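Local coordinates for protein 'Carboxyl esterase 2 (Tuber melanosporum Mel28, PDB 5MIF) that probably hydrolyses carboxylic esters, as expected of an alpha/beta-hydrolase-fold carboxylesterase with a lipase-like architecture, at residues S51-L57 against E243-A247; L57-R61 against L150-V154; R61-Q65 against V121-S127. One frame throughout, in Å; residues are numbered along the deposited sequence.

Interaction 1: S51-L57 against E243-A247; sequences SLFAFPL and EIRFA
The backbone carbonyl of Phe53 is set against the flat face of Phe246: Phe53 O sits 3.3 Å above the ring plane, over the ring centre, and the amide nitrogen of Ala54 follows above the same ring, nearer its rim, with Ala54 N 3.6 Å from Phe246 CZ. One face of the ring is thus met by the Phe53-Ala54 peptide group. The inverse gamma turn centred on Phe53 goes with this placement, and on the helix Phe246 CG stands opposite the backbone N (chi1 -178°), which carries the ring out to the loop. Side chains also reach the ring. Phe53 CB lies 3.6 Å from Phe246 CD1, while Phe55 approaches obliquely, ring centroids 5.2 Å apart and planes at 58°. Helix 241-251 belongs to the excursion between strands 213-217 and 279-284 of the alpha/beta-hydrolase sheet, and the loop comes from the N-terminal region; in lipase-like relatives both regions commonly build the cap beside the active site, and the same is probable here. A polar cluster lies beside Phe53, around Glu243. Ser51 OG donates to Glu243 OE2 at 3.0 Å, on the lone pair turned away from the second carboxylate oxygen, and itself accepts from the backbone N of Phe53, forming an ST turn. One water extends this grip, accepting a hydrogen bond from Leu52 N and donating one to Glu243 OE2, with 3.0 Å from the water oxygen to each. Glu243 OE1 is held in turn by the amide of Thr240, so both carboxylate oxygens have donors. The side chains of Phe53 and Glu243 cross at about a right angle, Phe53 CD2 3.7 Å from Glu243 OE2, and the Phe53 ring also meets Phe122 edge-to-face.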
ATOM      1  N   SER A  51      23.272   0.030  20.358  1.00 70.71           N
ATOM      2  CA  SER A  51      21.845   0.286  20.540  1.00 67.33           C
ATOM      3  C   SER A  51      21.594   1.396  21.551  1.00 67.36           C
ATOM      4  O   SER A  51      22.272   1.473  22.569  1.00 71.96           O
ATOM      5  CB  SER A  51      21.130  -0.993  20.971  1.00 66.10           C
ATOM      6  OG  SER A  51      19.783  -0.724  21.322  1.00 70.36           O
ATOM      7  N   LEU A  52      20.613   2.248  21.279  1.00 66.58           N
ATOM      8  CA  LEU A  52      20.295   3.325  22.203  1.00 63.31           C
ATOM      9  C   LEU A  52      19.345   2.877  23.297  1.00 62.23           C
ATOM     10  O   LEU A  52      19.105   3.615  24.254  1.00 60.55           O
ATOM     11  CB  LEU A  52      19.723   4.520  21.460  1.00 66.37           C
ATOM     12  CG  LEU A  52      20.857   5.338  20.848  1.00 72.36           C
ATOM     13  CD1 LEU A  52      20.309   6.550  20.110  1.00 70.94           C
ATOM     14  CD2 LEU A  52      21.855   5.743  21.941  1.00 67.54           C
ATOM     15  N   PHE A  53      18.794   1.678  23.145  1.00 56.81           N
ATOM     16  CA  PHE A  53      17.905   1.125  24.153  1.00 56.96           C
ATOM     17  C   PHE A  53      18.725   0.389  25.215  1.00 58.29           C
ATOM     18  O   PHE A  53      18.739  -0.841  25.290  1.00 53.68           O
ATOM     19  CB  PHE A  53      16.851   0.223  23.507  1.00 56.05           C
ATOM     20  CG  PHE A  53      15.891   0.976  22.625  1.00 61.12           C
ATOM     21  CD1 PHE A  53      14.700   1.466  23.139  1.00 58.20           C
ATOM     22  CD2 PHE A  53      16.205   1.243  21.300  1.00 61.96           C
ATOM     23  CE1 PHE A  53      13.824   2.182  22.339  1.00 57.71           C
ATOM     24  CE2 PHE A  53      15.331   1.953  20.494  1.00 64.05           C
ATOM     25  CZ  PHE A  53      14.138   2.425  21.015  1.00 52.66           C
ATOM     26  N   ALA A  54      19.424   1.176  26.024  1.00 59.76           N
ATOM     27  CA  ALA A  54      20.266   0.647  27.088  1.00 64.08           C
ATOM     28  C   ALA A  54      20.567   1.739  28.105  1.00 61.77           C
ATOM     29  O   ALA A  54      20.434   2.931  27.819  1.00 61.42           O
ATOM     30  CB  ALA A  54      21.561   0.065  26.520  1.00 63.80           C
ATOM     31  N   PHE A  55      20.981   1.326  29.294  1.00 64.22           N
ATOM     32  CA  PHE A  55      21.353   2.269  30.341  1.00 65.96           C
ATOM     33  C   PHE A  55      22.830   2.680  30.224  1.00 65.86           C
ATOM     34  O   PHE A  55      23.671   1.881  29.802  1.00 64.36           O
ATOM     35  CB  PHE A  55      21.090   1.659  31.720  1.00 64.34           C
ATOM     36  CG  PHE A  55      19.641   1.378  31.995  1.00 60.06           C
ATOM     37  CD1 PHE A  55      18.747   2.416  32.213  1.00 59.14           C
ATOM     38  CD2 PHE A  55      19.181   0.073  32.068  1.00 57.43           C
ATOM     39  CE1 PHE A  55      17.408   2.156  32.474  1.00 60.40           C
ATOM     40  CE2 PHE A  55      17.848  -0.197  32.332  1.00 59.22           C
ATOM     41  CZ  PHE A  55      16.960   0.849  32.536  1.00 58.16           C
ATOM     42  N   PRO A  56      23.148   3.936  30.587  1.00 62.08           N
ATOM     43  CA  PRO A  56      22.192   4.960  31.031  1.00 64.67           C
ATOM     44  C   PRO A  56      21.461   5.618  29.856  1.00 63.06           C
ATOM     45  O   PRO A  56      22.053   5.787  28.785  1.00 59.69           O
ATOM     46  CB  PRO A  56      23.082   5.980  31.755  1.00 56.88           C
ATOM     47  CG  PRO A  56      24.399   5.854  31.078  1.00 57.00           C
ATOM     48  CD  PRO A  56      24.541   4.409  30.678  1.00 59.10           C
ATOM     49  N   LEU A  57      20.195   5.976  30.054  1.00 62.85           N
ATOM     50  CA  LEU A  57      19.433   6.676  29.024  1.00 59.38           C
ATOM     51  C   LEU A  57      19.864   8.139  28.977  1.00 58.29           C
ATOM     52  O   LEU A  57      20.127   8.743  30.016  1.00 57.49           O
ATOM     53  CB  LEU A  57      17.935   6.553  29.313  1.00 56.23           C
ATOM     54  CG  LEU A  57      17.409   5.121  29.241  1.00 54.87           C
ATOM     55  CD1 LEU A  57      15.991   5.041  29.774  1.00 51.82           C
ATOM     56  CD2 LEU A  57      17.465   4.641  27.805  1.00 59.05           C
ATOM     57  N   GLU A 243      16.051  -4.990  21.809  1.00 62.49           N
ATOM     58  CA  GLU A 243      15.515  -3.646  21.969  1.00 56.60           C
ATOM     59  C   GLU A 243      14.040  -3.708  22.378  1.00 56.61           C
ATOM     60  O   GLU A 243      13.576  -2.915  23.199  1.00 57.35           O
ATOM     61  CB  GLU A 243      15.689  -2.852  20.677  1.00 59.87           C
ATOM     62  CG  GLU A 243      17.124  -2.423  20.387  1.00 62.15           C
ATOM     63  CD  GLU A 243      17.290  -1.813  18.999  1.00 61.44           C
ATOM     64  OE1 GLU A 243      16.595  -2.261  18.051  1.00 59.06           O
ATOM     65  OE2 GLU A 243      18.075  -0.848  18.873  1.00 56.59           O
ATOM     66  N   ILE A 244      13.319  -4.674  21.821  1.00 54.87           N
ATOM     67  CA  ILE A 244      11.916  -4.898  22.158  1.00 58.89           C
ATOM     68  C   ILE A 244      11.735  -5.253  23.635  1.00 58.23           C
ATOM     69  O   ILE A 244      10.857  -4.713  24.319  1.00 54.29           O
ATOM     70  CB  ILE A 244      11.302  -6.018  21.285  1.00 54.92           C
ATOM     71  CG1 ILE A 244      11.203  -5.565  19.827  1.00 56.45           C
ATOM     72  CG2 ILE A 244       9.927  -6.417  21.794  1.00 52.11           C
ATOM     73  CD1 ILE A 244      10.592  -6.612  18.908  1.00 54.16           C
ATOM     74  N   ARG A 245      12.574  -6.161  24.123  1.00 58.15           N
ATOM     75  CA  ARG A 245      12.481  -6.614  25.504  1.00 57.47           C
ATOM     76  C   ARG A 245      12.813  -5.481  26.456  1.00 52.25           C
ATOM     77  O   ARG A 245      12.143  -5.302  27.470  1.00 50.56           O
ATOM     78  CB  ARG A 245      13.439  -7.772  25.742  1.00 60.32           C
ATOM     79  CG  ARG A 245      13.098  -8.994  24.951  1.00 65.87           C
ATOM     80  CD  ARG A 245      14.218 -10.002  25.024  1.00 69.62           C
ATOM     81  NE  ARG A 245      13.998 -11.094  24.089  1.00 73.35           N
ATOM     82  CZ  ARG A 245      13.110 -12.062  24.280  1.00 79.51           C
ATOM     83  NH1 ARG A 245      12.351 -12.066  25.371  1.00 79.88           N
ATOM     84  NH2 ARG A 245      12.970 -13.024  23.375  1.00 84.80           N
ATOM     85  N   PHE A 246      13.840  -4.713  26.104  1.00 49.03           N
ATOM     86  CA  PHE A 246      14.236  -3.551  26.880  1.00 47.18           C
ATOM     87  C   PHE A 246      13.104  -2.527  26.986  1.00 54.47           C
ATOM     88  O   PHE A 246      12.773  -2.068  28.082  1.00 50.93           O
ATOM     89  CB  PHE A 246      15.484  -2.910  26.266  1.00 48.85           C
ATOM     90  CG  PHE A 246      15.996  -1.722  27.031  1.00 54.97           C
ATOM     91  CD1 PHE A 246      15.493  -0.453  26.795  1.00 55.91           C
ATOM     92  CD2 PHE A 246      16.970  -1.878  28.005  1.00 56.29           C
ATOM     93  CE1 PHE A 246      15.963   0.642  27.508  1.00 57.66           C
ATOM     94  CE2 PHE A 246      17.435  -0.796  28.721  1.00 53.19           C
ATOM     95  CZ  PHE A 246      16.937   0.466  28.476  1.00 59.42           C
ATOM     96  N   ALA A 247      12.513  -2.171  25.847  1.00 50.35           N
ATOM     97  CA  ALA A 247      11.435  -1.189  25.841  1.00 48.68           C
ATOM     98  C   ALA A 247      10.254  -1.691  26.659  1.00 44.97           C
ATOM     99  O   ALA A 247       9.652  -0.927  27.428  1.00 41.50           O
ATOM    100  CB  ALA A 247      10.998  -0.873  24.412  1.00 49.90           C
TER
HETATM  101  O   HOH W   1      18.937   2.000  18.755  1.00 60.85           O

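Interaction 2: L57-R61 against L150-V154; sequences LPEIR and LTPKV
Leu57 begins the contact by pointing its CD1 branch at Pro152, the CD1 methyl of Leu57 reaching Pro152 CD at 3.9 Å. Next along the chain, Pro58 contributes through its carbonyl: Arg61 NE donates to Pro58 O at 2.8 Å, almost in the guanidinium plane, which holds the flat group in place from its own segment. Glu59 starts out away from the partner loop, but a bend at its second torsion (chi2 59°) brings the carboxylate back beside Lys153. The approach stops short of a salt bridge, with Glu59 OE1 4.1 Å from Lys153 NZ, so any attraction is probably modest. Arg61 then carries the main load. Its NH1 donates to Thr151 O at 2.6 Å, with a nearly straight N-H...O angle of 169° and the acceptor in the guanidinium plane. Pro152 CD lies at the edge of the same group, whereas Lys153 NZ stands over one face, only 3.0 Å from Arg61 NH2. With both groups protonated, as is likely, this is a close approach of like charges and not a hydrogen bond, and an unfavourable chi4 of 28° makes the placement of the lysine end doubtful. Nearer the backbone, Arg61 and Leu150 run alongside one another in reverse sense, Leu150 CD1 reaching 3.4 Å from Arg61 CB. The partner loop joins strand 142-147 to helix 158-173, and Thr151 in turn bonds through its backbone to Trp120. The result is an N-terminal segment strapped across a strand-to-helix connection of the alpha/beta-hydrolase fold.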
ATOM      1  N   LEU A  57      20.195   5.976  30.054  1.00 62.85           N
ATOM      2  CA  LEU A  57      19.433   6.676  29.024  1.00 59.38           C
ATOM      3  C   LEU A  57      19.864   8.139  28.977  1.00 58.29           C
ATOM      4  O   LEU A  57      20.127   8.743  30.016  1.00 57.49           O
ATOM      5  CB  LEU A  57      17.935   6.553  29.313  1.00 56.23           C
ATOM      6  CG  LEU A  57      17.409   5.121  29.241  1.00 54.87           C
ATOM      7  CD1 LEU A  57      15.991   5.041  29.774  1.00 51.82           C
ATOM      8  CD2 LEU A  57      17.465   4.641  27.805  1.00 59.05           C
ATOM      9  N   PRO A  58      19.909   8.729  27.773  1.00 57.76           N
ATOM     10  CA  PRO A  58      20.158  10.164  27.599  1.00 56.02           C
ATOM     11  C   PRO A  58      19.082  10.998  28.285  1.00 60.75           C
ATOM     12  O   PRO A  58      17.972  10.501  28.482  1.00 62.51           O
ATOM     13  CB  PRO A  58      20.093  10.355  26.079  1.00 58.95           C
ATOM     14  CG  PRO A  58      20.294   8.987  25.504  1.00 61.16           C
ATOM     15  CD  PRO A  58      19.686   8.044  26.488  1.00 58.78           C
ATOM     16  N   GLU A  59      19.371  12.235  28.657  1.00 56.02           N
ATOM     17  CA  GLU A  59      18.310  13.023  29.258  1.00 66.26           C
ATOM     18  C   GLU A  59      17.629  13.843  28.169  1.00 64.92           C
ATOM     19  O   GLU A  59      16.529  14.358  28.358  1.00 62.01           O
ATOM     20  CB  GLU A  59      18.830  13.907  30.404  1.00 68.17           C
ATOM     21  CG  GLU A  59      17.712  14.658  31.160  1.00 75.13           C
ATOM     22  CD  GLU A  59      16.648  13.755  31.817  1.00 88.61           C
ATOM     23  OE1 GLU A  59      16.841  12.519  31.921  1.00 91.14           O
ATOM     24  OE2 GLU A  59      15.585  14.296  32.206  1.00 89.31           O
ATOM     25  N   ILE A  60      18.244  13.906  26.997  1.00 60.57           N
ATOM     26  CA  ILE A  60      17.513  14.417  25.857  1.00 56.98           C
ATOM     27  C   ILE A  60      16.935  13.215  25.117  1.00 52.41           C
ATOM     28  O   ILE A  60      17.672  12.347  24.656  1.00 55.72           O
ATOM     29  CB  ILE A  60      18.407  15.264  24.944  1.00 57.44           C
ATOM     30  CG1 ILE A  60      18.837  16.534  25.685  1.00 52.02           C
ATOM     31  CG2 ILE A  60      17.697  15.585  23.631  1.00 55.40           C
ATOM     32  CD1 ILE A  60      17.694  17.271  26.337  1.00 58.61           C
ATOM     33  N   ARG A  61      15.608  13.145  25.048  1.00 49.22           N
ATOM     34  CA  ARG A  61      14.941  11.980  24.459  1.00 50.53           C
ATOM     35  C   ARG A  61      14.375  12.283  23.072  1.00 49.35           C
ATOM     36  O   ARG A  61      13.931  11.385  22.349  1.00 48.37           O
ATOM     37  CB  ARG A  61      13.820  11.475  25.366  1.00 47.05           C
ATOM     38  CG  ARG A  61      14.206  11.127  26.788  1.00 45.46           C
ATOM     39  CD  ARG A  61      15.039   9.858  26.841  1.00 46.27           C
ATOM     40  NE  ARG A  61      15.341   9.490  28.223  1.00 53.82           N
ATOM     41  CZ  ARG A  61      14.541   8.747  28.989  1.00 55.22           C
ATOM     42  NH1 ARG A  61      13.406   8.252  28.499  1.00 46.94           N
ATOM     43  NH2 ARG A  61      14.880   8.475  30.241  1.00 50.95           N
ATOM     44  N   LEU A 150       7.672  10.081  28.877  1.00 33.02           N
ATOM     45  CA  LEU A 150       8.442   8.906  28.479  1.00 37.91           C
ATOM     46  C   LEU A 150       8.860   8.024  29.663  1.00 39.95           C
ATOM     47  O   LEU A 150       8.994   8.498  30.788  1.00 41.92           O
ATOM     48  CB  LEU A 150       9.674   9.359  27.698  1.00 35.87           C
ATOM     49  CG  LEU A 150       9.300  10.205  26.471  1.00 42.49           C
ATOM     50  CD1 LEU A 150      10.502  10.888  25.837  1.00 37.29           C
ATOM     51  CD2 LEU A 150       8.617   9.331  25.428  1.00 38.82           C
ATOM     52  N   THR A 151       9.083   6.739  29.404  1.00 40.10           N
ATOM     53  CA  THR A 151       9.623   5.841  30.419  1.00 42.49           C
ATOM     54  C   THR A 151      11.112   6.148  30.653  1.00 48.12           C
ATOM     55  O   THR A 151      11.783   6.656  29.759  1.00 45.41           O
ATOM     56  CB  THR A 151       9.461   4.371  30.009  1.00 43.50           C
ATOM     57  OG1 THR A 151      10.253   4.124  28.844  1.00 47.65           O
ATOM     58  CG2 THR A 151       8.000   4.043  29.712  1.00 41.56           C
ATOM     59  N   PRO A 152      11.631   5.853  31.862  1.00 48.60           N
ATOM     60  CA  PRO A 152      10.898   5.276  32.996  1.00 42.61           C
ATOM     61  C   PRO A 152      10.371   6.314  33.983  1.00 43.28           C
ATOM     62  O   PRO A 152      10.021   5.936  35.106  1.00 45.32           O
ATOM     63  CB  PRO A 152      11.961   4.398  33.665  1.00 47.12           C
ATOM     64  CG  PRO A 152      13.239   5.179  33.448  1.00 47.32           C
ATOM     65  CD  PRO A 152      13.081   5.930  32.134  1.00 47.99           C
ATOM     66  N   LYS A 153      10.288   7.580  33.582  1.00 39.36           N
ATOM     67  CA  LYS A 153       9.707   8.608  34.445  1.00 38.86           C
ATOM     68  C   LYS A 153       8.287   8.200  34.850  1.00 41.79           C
ATOM     69  O   LYS A 153       7.844   8.459  35.967  1.00 41.95           O
ATOM     70  CB  LYS A 153       9.719   9.962  33.745  1.00 44.25           C
ATOM     71  CG  LYS A 153      11.075  10.228  33.118  1.00 57.50           C
ATOM     72  CD  LYS A 153      11.336  11.688  32.767  1.00 64.69           C
ATOM     73  CE  LYS A 153      12.783  11.832  32.285  1.00 69.39           C
ATOM     74  NZ  LYS A 153      13.248  10.544  31.658  1.00 69.43           N
ATOM     75  N   VAL A 154       7.572   7.573  33.922  1.00 38.68           N
ATOM     76  CA  VAL A 154       6.314   6.904  34.235  1.00 37.90           C
ATOM     77  C   VAL A 154       6.332   5.514  33.617  1.00 36.53           C
ATOM     78  O   VAL A 154       7.283   5.145  32.929  1.00 37.41           O
ATOM     79  CB  VAL A 154       5.097   7.683  33.715  1.00 37.45           C
ATOM     80  CG1 VAL A 154       4.996   9.046  34.391  1.00 35.60           C
ATOM     81  CG2 VAL A 154       5.158   7.807  32.181  1.00 31.87           C
TER

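Interaction 3: R61-Q65 against V121-S127; sequences RDGYQ and VFGGPKS
Arg61 and Asp62 bond to the backbone of 121-127, the loop that directly follows the HGGGW sequence, which in lipases of this type usually forms the oxyanion hole of the alpha/beta-hydrolase fold. Two backbone groups at the start of the loop find partners on Arg61: Gly123 N donates to Arg61 O at 3.0 Å, and Val121 O accepts from Arg61 NH1, also at 3.0 Å, on a lone pair in the carbonyl plane. As NH1 also serves Thr151 O, it bridges two loops. Asp62 takes three donors from the far end of the loop. Its CG is opposite the backbone N (chi1 -177°), putting the carboxylate beside the turn at Gly124-Ser127. Asp62 OD1 receives Ser127 N at 2.8 Å from the syn side and Ser127 OG at 2.7 Å nearly in line with the C-O bond, while Asp62 OD2 receives Lys126 N at 2.8 Å on its syn lone pair. Both carboxylate oxygens are thus satisfied, and the two successive amides are pinned. Gln65 NE2 gives a more bent bond to Ser127 O at 2.8 Å; its stronger partner is Ser321 O, and Asp323 N occupies Gln65 OE1. Outside this network the aliphatic part of Lys126 lies across the Tyr64 ring in a CH-pi contact, Lys126 CG 4.0 Å from the ring centroid and 17° off its normal.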
ATOM      1  N   ARG A  61      15.608  13.145  25.048  1.00 49.22           N
ATOM      2  CA  ARG A  61      14.941  11.980  24.459  1.00 50.53           C
ATOM      3  C   ARG A  61      14.375  12.283  23.072  1.00 49.35           C
ATOM      4  O   ARG A  61      13.931  11.385  22.349  1.00 48.37           O
ATOM      5  CB  ARG A  61      13.820  11.475  25.366  1.00 47.05           C
ATOM      6  CG  ARG A  61      14.206  11.127  26.788  1.00 45.46           C
ATOM      7  CD  ARG A  61      15.039   9.858  26.841  1.00 46.27           C
ATOM      8  NE  ARG A  61      15.341   9.490  28.223  1.00 53.82           N
ATOM      9  CZ  ARG A  61      14.541   8.747  28.989  1.00 55.22           C
ATOM     10  NH1 ARG A  61      13.406   8.252  28.499  1.00 46.94           N
ATOM     11  NH2 ARG A  61      14.880   8.475  30.241  1.00 50.95           N
ATOM     12  N   ASP A  62      14.392  13.557  22.714  1.00 48.57           N
ATOM     13  CA  ASP A  62      13.843  14.003  21.450  1.00 48.92           C
ATOM     14  C   ASP A  62      14.760  15.011  20.762  1.00 54.04           C
ATOM     15  O   ASP A  62      15.197  15.984  21.378  1.00 53.30           O
ATOM     16  CB  ASP A  62      12.472  14.640  21.679  1.00 44.41           C
ATOM     17  CG  ASP A  62      11.812  15.050  20.391  1.00 44.45           C
ATOM     18  OD1 ASP A  62      11.947  14.289  19.415  1.00 46.88           O
ATOM     19  OD2 ASP A  62      11.165  16.119  20.353  1.00 44.43           O
ATOM     20  N   GLY A  63      15.044  14.782  19.482  1.00 54.35           N
ATOM     21  CA  GLY A  63      15.834  15.726  18.711  1.00 51.41           C
ATOM     22  C   GLY A  63      15.636  15.613  17.211  1.00 55.99           C
ATOM     23  O   GLY A  63      15.144  14.595  16.704  1.00 52.95           O
ATOM     24  N   TYR A  64      16.044  16.657  16.497  1.00 55.30           N
ATOM     25  CA  TYR A  64      15.900  16.694  15.049  1.00 57.11           C
ATOM     26  C   TYR A  64      16.806  15.667  14.409  1.00 58.33           C
ATOM     27  O   TYR A  64      17.891  15.382  14.914  1.00 60.33           O
ATOM     28  CB  TYR A  64      16.215  18.083  14.496  1.00 52.57           C
ATOM     29  CG  TYR A  64      15.294  19.163  15.007  1.00 56.38           C
ATOM     30  CD1 TYR A  64      13.954  19.194  14.642  1.00 53.79           C
ATOM     31  CD2 TYR A  64      15.764  20.162  15.842  1.00 56.08           C
ATOM     32  CE1 TYR A  64      13.110  20.188  15.106  1.00 55.15           C
ATOM     33  CE2 TYR A  64      14.929  21.157  16.309  1.00 55.60           C
ATOM     34  CZ  TYR A  64      13.604  21.170  15.937  1.00 55.72           C
ATOM     35  OH  TYR A  64      12.775  22.168  16.411  1.00 59.40           O
ATOM     36  N   GLN A  65      16.323  15.065  13.332  1.00 57.94           N
ATOM     37  CA  GLN A  65      17.130  14.141  12.556  1.00 63.96           C
ATOM     38  C   GLN A  65      18.088  14.885  11.620  1.00 66.00           C
ATOM     39  O   GLN A  65      19.105  14.324  11.204  1.00 67.85           O
ATOM     40  CB  GLN A  65      16.233  13.186  11.772  1.00 62.38           C
ATOM     41  CG  GLN A  65      15.507  12.185  12.650  1.00 57.01           C
ATOM     42  CD  GLN A  65      14.573  11.289  11.864  1.00 51.52           C
ATOM     43  OE1 GLN A  65      14.990  10.626  10.918  1.00 53.16           O
ATOM     44  NE2 GLN A  65      13.311  11.231  12.281  1.00 48.42           N
ATOM     45  N   VAL A 121      10.221   5.172  25.237  1.00 42.00           N
ATOM     46  CA  VAL A 121      11.397   5.811  25.846  1.00 40.44           C
ATOM     47  C   VAL A 121      11.873   7.057  25.103  1.00 43.80           C
ATOM     48  O   VAL A 121      12.366   8.001  25.722  1.00 44.90           O
ATOM     49  CB  VAL A 121      12.613   4.849  25.903  1.00 44.07           C
ATOM     50  CG1 VAL A 121      13.634   5.329  26.934  1.00 47.09           C
ATOM     51  CG2 VAL A 121      12.177   3.447  26.215  1.00 42.85           C
ATOM     52  N   PHE A 122      11.755   7.040  23.773  1.00 41.87           N
ATOM     53  CA  PHE A 122      12.238   8.139  22.929  1.00 42.64           C
ATOM     54  C   PHE A 122      11.138   8.772  22.079  1.00 43.35           C
ATOM     55  O   PHE A 122      10.025   8.238  21.962  1.00 40.00           O
ATOM     56  CB  PHE A 122      13.363   7.658  22.001  1.00 42.93           C
ATOM     57  CG  PHE A 122      14.538   7.074  22.727  1.00 45.26           C
ATOM     58  CD1 PHE A 122      15.329   7.868  23.535  1.00 51.44           C
ATOM     59  CD2 PHE A 122      14.844   5.726  22.611  1.00 52.06           C
ATOM     60  CE1 PHE A 122      16.413   7.334  24.216  1.00 53.29           C
ATOM     61  CE2 PHE A 122      15.927   5.182  23.286  1.00 54.43           C
ATOM     62  CZ  PHE A 122      16.709   5.992  24.091  1.00 50.55           C
ATOM     63  N   GLY A 123      11.475   9.901  21.462  1.00 45.48           N
ATOM     64  CA  GLY A 123      10.598  10.540  20.505  1.00 42.48           C
ATOM     65  C   GLY A 123       9.945  11.780  21.073  1.00 40.49           C
ATOM     66  O   GLY A 123      10.029  12.041  22.275  1.00 41.19           O
ATOM     67  N   GLY A 124       9.293  12.538  20.197  1.00 37.14           N
ATOM     68  CA  GLY A 124       8.646  13.785  20.553  1.00 34.18           C
ATOM     69  C   GLY A 124       8.498  14.570  19.267  1.00 37.63           C
ATOM     70  O   GLY A 124       8.773  14.033  18.192  1.00 40.67           O
ATOM     71  N   PRO A 125       8.086  15.840  19.361  1.00 39.48           N
ATOM     72  CA  PRO A 125       7.812  16.634  18.156  1.00 39.70           C
ATOM     73  C   PRO A 125       9.023  16.811  17.237  1.00 45.54           C
ATOM     74  O   PRO A 125       8.830  16.917  16.026  1.00 45.81           O
ATOM     75  CB  PRO A 125       7.358  17.984  18.720  1.00 42.45           C
ATOM     76  CG  PRO A 125       7.925  18.033  20.120  1.00 44.29           C
ATOM     77  CD  PRO A 125       7.877  16.614  20.598  1.00 39.60           C
ATOM     78  N   LYS A 126      10.239  16.817  17.779  1.00 42.49           N
ATOM     79  CA  LYS A 126      11.427  17.066  16.955  1.00 45.27           C
ATOM     80  C   LYS A 126      11.745  15.904  16.034  1.00 45.53           C
ATOM     81  O   LYS A 126      11.923  16.080  14.828  1.00 49.80           O
ATOM     82  CB  LYS A 126      12.656  17.371  17.828  1.00 47.46           C
ATOM     83  CG  LYS A 126      12.592  18.665  18.648  1.00 49.62           C
ATOM     84  CD  LYS A 126      13.885  18.820  19.482  1.00 53.58           C
ATOM     85  CE  LYS A 126      14.292  20.270  19.693  1.00 58.70           C
ATOM     86  NZ  LYS A 126      13.854  20.840  20.996  1.00 61.44           N
ATOM     87  N   SER A 127      11.827  14.712  16.607  1.00 42.42           N
ATOM     88  CA  SER A 127      12.193  13.534  15.846  1.00 45.83           C
ATOM     89  C   SER A 127      11.106  13.130  14.865  1.00 41.85           C
ATOM     90  O   SER A 127      11.365  12.381  13.928  1.00 39.26           O
ATOM     91  CB  SER A 127      12.526  12.376  16.783  1.00 44.04           C
ATOM     92  OG  SER A 127      11.503  12.200  17.740  1.00 50.05           O
TER
HETATM   93  O   HOH W   2       9.913  20.242  16.059  1.00 51.76           O

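All three contacts start from the long loop between helix 37-47 and strand 75-82, and their partners come progressively earlier in the chain. Interaction 1 closes the widest loop, with 185 residues between its segments, on helix 241-251. Interaction 2 lies inside it, closing 88 residues on the connection after strand 142-147, and interaction 3 closes 55 on the connection after strand 109-115; none cross. Leu57 is shared by interactions 1 and 2, Arg61 by 2 and 3. The partner loops of interactions 2 and 3 also touch, Val121 packing against Thr151, while Leu57 reaches Val121 from the shared stretch. The N-terminal segment thereby ties two strand-to-helix connections of the central sheet to helix 241-251.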